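Local coordinates for SufC protein (Thermus thermophilus, PDB 2D2E) that binds and hydrolyses ATP as a cytoplasmic ABC-type ATPase of the Suf system, which probably serves the assembly of iron-sulfur clusters, at residues A[42-47]-A[53-58]; A[9-12]-A[18-21]; A[60-63]-A[68-71]. All blocks are in the same frame, centred on the assembly; numbering follows the deposited sequence.

Contact 1. Residues A[42-47]-A[53-58]; sequences KSTLGK and PEYTVE
Thr-44 and Lys-47, one turn apart on the helix 42-47, both lean on the ring of Tyr-55, just ahead of Thr-56 in the chain. The helix is the one that follows the P-loop, or Walker A motif, of the ABC ATPases. At its start Lys-42 and Ser-43 are turned from Tyr-55 and belong to the nucleotide site: both bind ADP and magnesium in another structure of this protein. Here, without nucleotide, Lys-42 NZ is hydrogen-bonded to Asn-38 and Thr-170, and Ser-43 OG to Asp-168.

Thr-44, also an ADP-binding residue, makes the closest approach. Its OG1 lies beside the backbone N (chi1 -73°), which leaves the methyl CG2 anti to that N and aimed at the ring; CG2 meets Tyr-55 CE2 at 3.5 Å, coming in obliquely. The hydroxyl is less engaged: Thr-44 OG1 stays 3.8 Å from Tyr-55 OH. A turn later, Lys-47 packs its aliphatic part near CE1, across the ring from CE2 but on the same side of its plane. Its CB lies 4.0 Å from Tyr-55 CE1, and further along the extended chain CD comes within 3.7 Å of Tyr-55 OH. The ammonium group runs on past the phenol, and Lys-47 NZ remains 6.9 Å from Glu-54 OE2, too far for a salt bridge. Between these two segments the contact is van der Waals packing in a small surface patch, burying 153 Å² summed over both sides.

Around this patch, Thr-44 also touches Ile-18 and Leu-19 of the strand 16-27, while Tyr-55 rests on Ile-13 of the strand 3-13. Leu-45 points into the interior between Leu-9, Leu-19 and Leu-34, tying the P-loop helix to the antiparallel sheet and to the strand 31-35.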
# COMPACT_ATOMS: atom_id res chain seq x y z
N LYS A 42 -0.61 1.41 13.14
CA LYS A 42 -0.89 1.00 11.76
C LYS A 42 -0.08 1.75 10.71
O LYS A 42 0.48 1.13 9.79
CB LYS A 42 -2.39 1.13 11.46
CG LYS A 42 -2.94 2.56 11.53
CD LYS A 42 -4.42 2.62 11.15
CE LYS A 42 -5.04 3.99 11.49
NZ LYS A 42 -4.32 5.15 10.84
N SER A 43 0.00 3.07 10.83
CA SER A 43 0.73 3.85 9.85
C SER A 43 2.23 3.74 10.05
O SER A 43 2.97 3.82 9.07
CB SER A 43 0.27 5.30 9.85
OG SER A 43 -1.05 5.40 9.33
N THR A 44 2.66 3.54 11.30
CA THR A 44 4.08 3.35 11.57
C THR A 44 4.51 2.04 10.90
O THR A 44 5.61 1.96 10.32
CB THR A 44 4.34 3.30 13.08
OG1 THR A 44 4.20 4.63 13.61
CG2 THR A 44 5.75 2.78 13.38
N LEU A 45 3.65 1.02 10.96
CA LEU A 45 3.97 -0.25 10.31
C LEU A 45 4.17 -0.04 8.81
O LEU A 45 5.11 -0.58 8.21
CB LEU A 45 2.86 -1.29 10.54
CG LEU A 45 3.09 -2.62 9.79
CD1 LEU A 45 4.33 -3.33 10.31
CD2 LEU A 45 1.88 -3.54 9.98
N GLY A 46 3.31 0.77 8.20
CA GLY A 46 3.45 1.03 6.78
C GLY A 46 4.78 1.71 6.46
O GLY A 46 5.38 1.40 5.45
N LYS A 47 5.24 2.63 7.30
CA LYS A 47 6.49 3.32 7.02
C LYS A 47 7.68 2.39 7.15
O LYS A 47 8.64 2.48 6.38
CB LYS A 47 6.64 4.52 7.95
CG LYS A 47 5.62 5.61 7.69
CD LYS A 47 5.75 6.73 8.71
CE LYS A 47 4.72 7.82 8.45
NZ LYS A 47 4.79 8.93 9.44
N PRO A 53 14.04 4.98 7.29
CA PRO A 53 15.22 4.93 8.17
C PRO A 53 15.10 5.57 9.55
O PRO A 53 15.95 5.32 10.42
CB PRO A 53 16.31 5.57 7.30
CG PRO A 53 15.56 6.60 6.55
CD PRO A 53 14.30 5.85 6.13
N GLU A 54 14.08 6.38 9.77
CA GLU A 54 13.91 7.02 11.07
C GLU A 54 13.53 6.06 12.19
O GLU A 54 13.65 6.40 13.37
CB GLU A 54 12.86 8.14 10.98
CG GLU A 54 13.30 9.33 10.13
CD GLU A 54 12.32 10.48 10.18
OE1 GLU A 54 12.51 11.47 9.44
OE2 GLU A 54 11.34 10.41 10.97
N TYR A 55 13.09 4.85 11.84
CA TYR A 55 12.70 3.85 12.82
C TYR A 55 13.78 2.84 13.14
O TYR A 55 14.61 2.52 12.29
CB TYR A 55 11.46 3.06 12.34
CG TYR A 55 10.25 3.97 12.29
CD1 TYR A 55 9.96 4.71 11.15
CD2 TYR A 55 9.44 4.15 13.41
CE1 TYR A 55 8.91 5.60 11.11
CE2 TYR A 55 8.37 5.05 13.39
CZ TYR A 55 8.12 5.77 12.24
OH TYR A 55 7.07 6.67 12.19
N THR A 56 13.76 2.34 14.36
CA THR A 56 14.71 1.35 14.81
C THR A 56 13.97 0.04 15.07
O THR A 56 13.06 0.00 15.89
CB THR A 56 15.40 1.79 16.12
OG1 THR A 56 16.05 3.05 15.92
CG2 THR A 56 16.43 0.75 16.56
N VAL A 57 14.34 -1.03 14.37
CA VAL A 57 13.68 -2.31 14.61
C VAL A 57 14.45 -3.05 15.71
O VAL A 57 15.65 -3.28 15.59
CB VAL A 57 13.59 -3.15 13.31
CG1 VAL A 57 13.08 -4.56 13.62
CG2 VAL A 57 12.67 -2.44 12.30
N GLU A 58 13.75 -3.39 16.78
CA GLU A 58 14.34 -4.05 17.94
C GLU A 58 14.32 -5.57 17.85
O GLU A 58 15.22 -6.25 18.34
CB GLU A 58 13.58 -3.64 19.19
CG GLU A 58 13.41 -2.14 19.31
CD GLU A 58 14.38 -1.54 20.29
OE1 GLU A 58 15.53 -2.04 20.37
OE2 GLU A 58 14.01 -0.57 20.98

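Contact 2. Residues A[9-12]-A[18-21]; sequences LWAS and ILKG
Ala-11 and Leu-19 face each other as a hydrogen-bonded pair of the antiparallel hairpin formed by the strands 3-13 and 16-27, and together with Ile-18 they form a classic beta bulge. Ala-11 O takes two donors, Ile-18 N at 2.9 Å and Leu-19 N at 3.1 Å, so both of those residues sit opposite Ala-11. The Ile-18 N-H arrives in the carbonyl plane, whereas that of Leu-19 is tilted 31° from it. Ala-11 N returns a bond to Leu-19 O, and further along Gly-21 N reaches Leu-9 O from above the carbonyl plane with a bent N-H angle of 135°.

The indole of Trp-10 lies flat across the partner backbone. With CG anti to its own carbonyl carbon (chi1 -65°), the ring folds over Lys-20 and Gly-21: Gly-21 N is 3.4 Å above the centre of one face, and Gly-21 CA makes a CH-pi contact 3.7 Å from the centroid of the five-membered ring. A CB on Gly-21 would press into the indole. Trp-10 NE1 is hydrogen-bonded to Asp-8 OD1, which helps fix the ring's rotation. With an alanine in place of Trp-10 the backbone of Lys-20 and Gly-21 would probably lose its aromatic cover, and Asp-8 its indole donor.

On the face carrying Ala-11 and Leu-19, the two packing against Ile-48 of the P-loop helix, Leu-9 joins in, its CD2 reaching Leu-19 CD1 at 3.7 Å. Across the sheet from them, Lys-20 CB touches Trp-10 CZ3 at 3.6 Å.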
# COMPACT_ATOMS: atom_id res chain seq x y z
N LEU A 9 7.32 -8.30 15.26
CA LEU A 9 8.01 -7.04 15.03
C LEU A 9 7.92 -6.03 16.17
O LEU A 9 6.83 -5.68 16.60
CB LEU A 9 7.49 -6.40 13.74
CG LEU A 9 8.24 -5.16 13.27
CD1 LEU A 9 9.65 -5.57 12.84
CD2 LEU A 9 7.51 -4.53 12.10
N TRP A 10 9.08 -5.59 16.64
CA TRP A 10 9.17 -4.59 17.69
C TRP A 10 9.96 -3.44 17.12
O TRP A 10 11.03 -3.65 16.53
CB TRP A 10 9.87 -5.15 18.94
CG TRP A 10 9.11 -6.24 19.59
CD1 TRP A 10 9.01 -7.54 19.16
CD2 TRP A 10 8.29 -6.13 20.75
NE1 TRP A 10 8.17 -8.24 19.98
CE2 TRP A 10 7.71 -7.40 20.97
CE3 TRP A 10 7.98 -5.08 21.64
CZ2 TRP A 10 6.85 -7.66 22.04
CZ3 TRP A 10 7.13 -5.34 22.70
CH2 TRP A 10 6.56 -6.61 22.88
N ALA A 11 9.47 -2.22 17.26
CA ALA A 11 10.17 -1.07 16.71
C ALA A 11 9.95 0.17 17.55
O ALA A 11 8.96 0.26 18.29
CB ALA A 11 9.69 -0.82 15.28
N SER A 12 10.88 1.10 17.46
CA SER A 12 10.79 2.35 18.20
C SER A 12 11.21 3.54 17.35
O SER A 12 11.78 3.36 16.27
CB SER A 12 11.65 2.25 19.48
OG SER A 12 12.84 1.52 19.25
N ILE A 18 7.01 1.88 19.68
CA ILE A 18 5.69 2.06 19.09
C ILE A 18 5.07 0.75 18.62
O ILE A 18 3.87 0.56 18.78
CB ILE A 18 5.70 3.09 17.93
CG1 ILE A 18 6.56 2.60 16.76
CG2 ILE A 18 6.19 4.45 18.44
CD1 ILE A 18 8.03 2.69 16.99
N LEU A 19 5.87 -0.15 18.04
CA LEU A 19 5.32 -1.45 17.62
C LEU A 19 5.73 -2.48 18.67
O LEU A 19 6.91 -2.61 19.02
CB LEU A 19 5.82 -1.88 16.24
CG LEU A 19 5.44 -0.97 15.06
CD1 LEU A 19 5.85 -1.64 13.74
CD2 LEU A 19 3.93 -0.69 15.08
N LYS A 20 4.73 -3.18 19.18
CA LYS A 20 4.94 -4.12 20.27
C LYS A 20 4.59 -5.56 19.95
O LYS A 20 3.72 -6.14 20.59
CB LYS A 20 4.16 -3.62 21.49
CG LYS A 20 4.64 -2.25 21.99
CD LYS A 20 3.69 -1.64 23.02
CE LYS A 20 4.23 -0.31 23.51
NZ LYS A 20 3.23 0.41 24.36
N GLY A 21 5.29 -6.13 18.96
CA GLY A 21 5.07 -7.52 18.60
C GLY A 21 3.97 -7.71 17.57
O GLY A 21 2.97 -8.37 17.83

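Contact 3. Residues A[60-63]-A[68-71]; sequences GEIL and NILE
A short beta hairpin, strand 60-64 followed by strand 67-68, brings Ile-62 against Asn-68, Ile-69 and Leu-70. Ile-62 O is gripped by two donors. Ile-69 N lies 2.8 Å away, nearly along the C=O axis and with a nearly straight N-H...O angle of 164°; Asn-68 ND2 adds a longer bond of 3.3 Å to the same oxygen, reaching it from above the carbonyl plane. Asn-68 can do this because its CG stands anti to the backbone N (chi1 -173°), which swings the amide back along the strand 60-63. The other end of the amide is held as well: one water donates to both Asn-68 OD1 and Gly-60 O, at 2.9 Å each. Directly and through this water the carboxamide links two carbonyls of the strand, which probably helps fix its rotation.

Leu-63 and Asn-68 form an antiparallel non-hydrogen-bonded pair, the link between the last two strands of the antiparallel sheet that ABC ATPases carry beside their P-loop core. The strand 60-64 is bonded on its other side to the strand 3-13, through Glu-61 with Arg-7 and Leu-63 with Glu-5. Leu-63 CD2 covers the CA of Asn-68, while Glu-61 extends across the amide with the carboxylate plane turned 78° to it; Glu-61 OE2 and Asn-68 OD1, both acceptors, do not bond.

Apolar contacts line the flank carrying Ile-62. Its CG2 branch meets Ile-69 CG1 at 3.7 Å. The other branch runs across Leu-70 at about a right angle, and the pair Ile-62 CD1 and Leu-70 CD2, at 3.4 Å, is tighter than usual. Leu-70 CD1 lies against the strand backbone, 3.4 Å from Gly-60 O.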
# COMPACT_ATOMS: atom_id res chain seq x y z
N GLY A 60 12.19 -9.02 15.44
CA GLY A 60 11.27 -9.38 14.37
C GLY A 60 11.82 -9.45 12.96
O GLY A 60 12.99 -9.16 12.70
N GLU A 61 10.95 -9.84 12.04
CA GLU A 61 11.30 -9.95 10.63
C GLU A 61 10.12 -9.57 9.76
O GLU A 61 8.98 -9.54 10.22
CB GLU A 61 11.64 -11.40 10.28
CG GLU A 61 12.88 -11.97 10.91
CD GLU A 61 13.11 -13.38 10.42
OE1 GLU A 61 12.25 -14.24 10.67
OE2 GLU A 61 14.15 -13.63 9.78
N ILE A 62 10.41 -9.27 8.50
CA ILE A 62 9.39 -8.99 7.51
C ILE A 62 9.82 -9.88 6.33
O ILE A 62 10.87 -9.65 5.70
CB ILE A 62 9.37 -7.52 7.06
CG1 ILE A 62 8.96 -6.61 8.23
CG2 ILE A 62 8.36 -7.35 5.92
CD1 ILE A 62 8.73 -5.16 7.83
N LEU A 63 9.03 -10.92 6.06
CA LEU A 63 9.36 -11.88 5.00
C LEU A 63 8.49 -11.68 3.78
O LEU A 63 7.28 -11.66 3.89
CB LEU A 63 9.13 -13.31 5.50
CG LEU A 63 9.69 -13.65 6.88
CD1 LEU A 63 9.20 -15.02 7.34
CD2 LEU A 63 11.19 -13.62 6.82
N ASN A 68 13.71 -12.36 4.26
CA ASN A 68 13.67 -11.25 5.21
C ASN A 68 14.11 -9.99 4.46
O ASN A 68 15.21 -9.94 3.90
CB ASN A 68 14.62 -11.56 6.39
CG ASN A 68 14.54 -10.53 7.53
OD1 ASN A 68 15.29 -10.62 8.50
ND2 ASN A 68 13.63 -9.58 7.42
N ILE A 69 13.27 -8.96 4.43
CA ILE A 69 13.62 -7.74 3.72
C ILE A 69 13.96 -6.56 4.62
O ILE A 69 14.23 -5.47 4.13
CB ILE A 69 12.47 -7.28 2.78
CG1 ILE A 69 11.21 -6.93 3.59
CG2 ILE A 69 12.20 -8.38 1.77
CD1 ILE A 69 10.07 -6.36 2.73
N LEU A 70 13.96 -6.78 5.94
CA LEU A 70 14.24 -5.69 6.87
C LEU A 70 15.58 -5.01 6.65
O LEU A 70 15.71 -3.82 6.90
CB LEU A 70 14.14 -6.17 8.32
CG LEU A 70 12.74 -6.27 8.91
CD1 LEU A 70 12.84 -6.62 10.39
CD2 LEU A 70 12.02 -4.94 8.74
N GLU A 71 16.55 -5.77 6.18
CA GLU A 71 17.90 -5.26 5.94
C GLU A 71 18.07 -4.68 4.55
O GLU A 71 19.11 -4.11 4.24
CB GLU A 71 18.92 -6.38 6.16
CG GLU A 71 18.85 -6.99 7.55
CD GLU A 71 19.04 -5.95 8.63
OE1 GLU A 71 18.37 -6.05 9.68
OE2 GLU A 71 19.87 -5.03 8.44
O HOH W 1 15.44 -9.97 11.28

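Along the chain the three contacts come in series: contact 2 closes first, then contact 1, then contact 3. All reach the same antiparallel sheet, on one side of the chain's centre. Contacts 1 and 2 lie closest, with centres about 8 Å apart, and are joined by probable backbone bonds from Glu-58 N to Trp-10 O and from Ser-12 N to Thr-56 O. Contact 3 sits about 12 Å from contact 1 and 13 Å from contact 2, where Leu-70 packs on Val-57 and Leu-9. Strand 3-13, part of contact 2, pairs with strands 56-58 and 60-64 of the other two, and through contact 1 the sheet is connected to the helix whose start binds nucleotide.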